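Protein RMD9, mitochondrial (Saccharomyces cerevisiae S288C, PDB 7A9X) binds a dodecamer sequence motif in the 3'-UTR of mitochondrial mRNAs and takes part in their processing or stability. Local coordinates at residues A[210-213]-A[214-218]. Sequence-based numbering, arbitrary orientation.
Sequences KVVG and FMLPL. With nucleotides of chain B.
V212 and L216 meet one helical turn apart on helix 209-223, in what is probably the second pentatricopeptide repeat, with V212 CG1 4.1 Å from L216 CD2. Their backbones are joined by the bond from L216 N to V212 O (2.9 Å), whose C=O...N angle of 167° places the donor nearly in line with the carbonyl. M215 N bonds to V211 O at 3.1 Å and weakly to V212 O; another weak bond runs from F214 N to K210 O. P217, lacking an N-H, interrupts this ladder: its CD lies 3.3 Å from G213 O, and the helix kinks there. L216 CB lies near V212 O, CG comes to 3.2 Å from that oxygen, and of the two methyls CD1 stays beside the same oxygen while CD2 reaches V212 CG1; the side chain also packs on L247, L251 and V254 of helix 245-257. Shortening this leucine to an alanine would probably leave V212 CG1 without its partner and open a gap against that helix. K210 takes a different course: beyond CG its chain is extended (chi2 177°), carrying NZ to 3.5 Å from N7 of A3 of chain B. Apolar packing thus joins neighbouring helices, while the lysine probably offers positive charge to the RNA.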
ATOM      1  N   LYS A 210       4.994 -22.931 -15.644  1.00 78.02           N
ATOM      2  CA  LYS A 210       4.298 -21.818 -15.007  1.00 78.48           C
ATOM      3  C   LYS A 210       5.032 -21.334 -13.765  1.00 76.36           C
ATOM      4  O   LYS A 210       4.917 -20.159 -13.400  1.00 72.56           O
ATOM      5  CB  LYS A 210       2.859 -22.204 -14.668  1.00 78.52           C
ATOM      6  CG  LYS A 210       2.700 -23.379 -13.718  1.00 85.92           C
ATOM      7  CD  LYS A 210       1.226 -23.591 -13.416  1.00 96.21           C
ATOM      8  CE  LYS A 210       0.968 -24.903 -12.703  1.00106.68           C
ATOM      9  NZ  LYS A 210      -0.494 -25.130 -12.524  1.00113.15           N
ATOM     10  N   VAL A 211       5.790 -22.214 -13.107  1.00 75.31           N
ATOM     11  CA  VAL A 211       6.618 -21.781 -11.988  1.00 74.75           C
ATOM     12  C   VAL A 211       7.845 -21.035 -12.497  1.00 75.47           C
ATOM     13  O   VAL A 211       8.274 -20.037 -11.904  1.00 76.36           O
ATOM     14  CB  VAL A 211       7.007 -22.983 -11.108  1.00 75.10           C
ATOM     15  CG1 VAL A 211       7.778 -22.518  -9.882  1.00 67.74           C
ATOM     16  CG2 VAL A 211       5.773 -23.772 -10.699  1.00 70.39           C
ATOM     17  N   VAL A 212       8.433 -21.509 -13.599  1.00 76.07           N
ATOM     18  CA  VAL A 212       9.555 -20.797 -14.207  1.00 76.31           C
ATOM     19  C   VAL A 212       9.120 -19.409 -14.656  1.00 73.79           C
ATOM     20  O   VAL A 212       9.866 -18.432 -14.515  1.00 71.23           O
ATOM     21  CB  VAL A 212      10.138 -21.612 -15.378  1.00 75.46           C
ATOM     22  CG1 VAL A 212      11.292 -20.859 -16.028  1.00 71.72           C
ATOM     23  CG2 VAL A 212      10.589 -22.982 -14.899  1.00 75.44           C
ATOM     24  N   GLY A 213       7.902 -19.300 -15.196  1.00 72.00           N
ATOM     25  CA  GLY A 213       7.400 -18.004 -15.618  1.00 72.97           C
ATOM     26  C   GLY A 213       7.357 -16.995 -14.488  1.00 73.81           C
ATOM     27  O   GLY A 213       7.736 -15.836 -14.668  1.00 73.25           O
ATOM     28  N   PHE A 214       6.897 -17.417 -13.306  1.00 72.66           N
ATOM     29  CA  PHE A 214       6.935 -16.514 -12.161  1.00 70.16           C
ATOM     30  C   PHE A 214       8.363 -16.145 -11.799  1.00 70.46           C
ATOM     31  O   PHE A 214       8.616 -15.021 -11.351  1.00 71.98           O
ATOM     32  CB  PHE A 214       6.250 -17.139 -10.943  1.00 61.14           C
ATOM     33  CG  PHE A 214       6.499 -16.380  -9.666  1.00 63.65           C
ATOM     34  CD1 PHE A 214       5.682 -15.320  -9.308  1.00 61.11           C
ATOM     35  CD2 PHE A 214       7.570 -16.700  -8.841  1.00 62.23           C
ATOM     36  CE1 PHE A 214       5.915 -14.607  -8.148  1.00 65.36           C
ATOM     37  CE2 PHE A 214       7.811 -15.986  -7.685  1.00 66.86           C
ATOM     38  CZ  PHE A 214       6.981 -14.941  -7.334  1.00 68.64           C
ATOM     39  N   MET A 215       9.302 -17.077 -11.974  1.00 75.15           N
ATOM     40  CA  MET A 215      10.657 -16.871 -11.479  1.00 74.35           C
ATOM     41  C   MET A 215      11.484 -15.969 -12.385  1.00 73.17           C
ATOM     42  O   MET A 215      12.385 -15.276 -11.897  1.00 74.67           O
ATOM     43  CB  MET A 215      11.355 -18.220 -11.297  1.00 78.95           C
ATOM     44  CG  MET A 215      11.026 -18.881  -9.976  1.00 85.99           C
ATOM     45  SD  MET A 215      11.584 -17.841  -8.615  1.00 95.43           S
ATOM     46  CE  MET A 215      10.454 -18.327  -7.321  1.00 97.97           C
ATOM     47  N   LEU A 216      11.190 -15.957 -13.687  1.00 74.01           N
ATOM     48  CA  LEU A 216      12.004 -15.196 -14.633  1.00 77.88           C
ATOM     49  C   LEU A 216      12.164 -13.728 -14.249  1.00 79.11           C
ATOM     50  O   LEU A 216      13.304 -13.239 -14.260  1.00 85.94           O
ATOM     51  CB  LEU A 216      11.427 -15.345 -16.045  1.00 77.89           C
ATOM     52  CG  LEU A 216      11.483 -16.737 -16.669  1.00 82.09           C
ATOM     53  CD1 LEU A 216      10.770 -16.754 -18.011  1.00 87.33           C
ATOM     54  CD2 LEU A 216      12.924 -17.196 -16.819  1.00 83.58           C
ATOM     55  N   PRO A 217      11.106 -12.979 -13.908  1.00 76.94           N
ATOM     56  CA  PRO A 217      11.328 -11.577 -13.513  1.00 79.03           C
ATOM     57  C   PRO A 217      12.210 -11.421 -12.286  1.00 80.99           C
ATOM     58  O   PRO A 217      12.959 -10.438 -12.196  1.00 82.37           O
ATOM     59  CB  PRO A 217       9.907 -11.060 -13.254  1.00 70.70           C
ATOM     60  CG  PRO A 217       9.035 -11.940 -14.069  1.00 69.05           C
ATOM     61  CD  PRO A 217       9.669 -13.291 -13.987  1.00 66.66           C
ATOM     62  N   LEU A 218      12.149 -12.356 -11.337  1.00 84.74           N
ATOM     63  CA  LEU A 218      13.021 -12.272 -10.168  1.00 83.67           C
ATOM     64  C   LEU A 218      14.462 -12.602 -10.533  1.00 87.61           C
ATOM     65  O   LEU A 218      15.398 -12.001  -9.991  1.00 88.20           O
ATOM     66  CB  LEU A 218      12.524 -13.205  -9.065  1.00 84.34           C
ATOM     67  CG  LEU A 218      11.114 -12.960  -8.530  1.00 90.73           C
ATOM     68  CD1 LEU A 218      10.848 -13.859  -7.336  1.00 87.12           C
ATOM     69  CD2 LEU A 218      10.919 -11.499  -8.161  1.00 99.95           C
TER
ATOM     70  P     A B   3      -3.651 -22.324 -15.429  1.00 72.48           P
ATOM     71  OP1   A B   3      -3.635 -20.914 -15.897  1.00 71.14           O
ATOM     72  OP2   A B   3      -2.381 -22.986 -15.033  1.00 78.11           O
ATOM     73  O5'   A B   3      -4.646 -22.410 -14.190  1.00 74.74           O
ATOM     74  C5'   A B   3      -5.955 -21.869 -14.266  1.00 71.43           C
ATOM     75  C4'   A B   3      -6.778 -22.282 -13.075  1.00 71.56           C
ATOM     76  O4'   A B   3      -6.920 -23.725 -13.061  1.00 73.34           O
ATOM     77  C3'   A B   3      -6.182 -21.950 -11.715  1.00 71.50           C
ATOM     78  O3'   A B   3      -6.435 -20.609 -11.329  1.00 69.80           O
ATOM     79  C2'   A B   3      -6.828 -22.986 -10.803  1.00 75.59           C
ATOM     80  O2'   A B   3      -8.146 -22.594 -10.447  1.00 77.29           O
ATOM     81  C1'   A B   3      -6.919 -24.199 -11.732  1.00 76.48           C
ATOM     82  N9    A B   3      -5.780 -25.121 -11.567  1.00 82.62           N
ATOM     83  C8    A B   3      -4.581 -25.107 -12.237  1.00 83.25           C
ATOM     84  N7    A B   3      -3.760 -26.062 -11.872  1.00 83.33           N
ATOM     85  C5    A B   3      -4.467 -26.753 -10.898  1.00 84.40           C
ATOM     86  C6    A B   3      -4.149 -27.877 -10.114  1.00 84.63           C
ATOM     87  N6    A B   3      -2.989 -28.530 -10.192  1.00 79.18           N
ATOM     88  N1    A B   3      -5.078 -28.313  -9.234  1.00 91.03           N
ATOM     89  C2    A B   3      -6.243 -27.660  -9.154  1.00 92.96           C
ATOM     90  N3    A B   3      -6.659 -26.594  -9.835  1.00 90.98           N
ATOM     91  C4    A B   3      -5.713 -26.184 -10.699  1.00 86.63           C
TER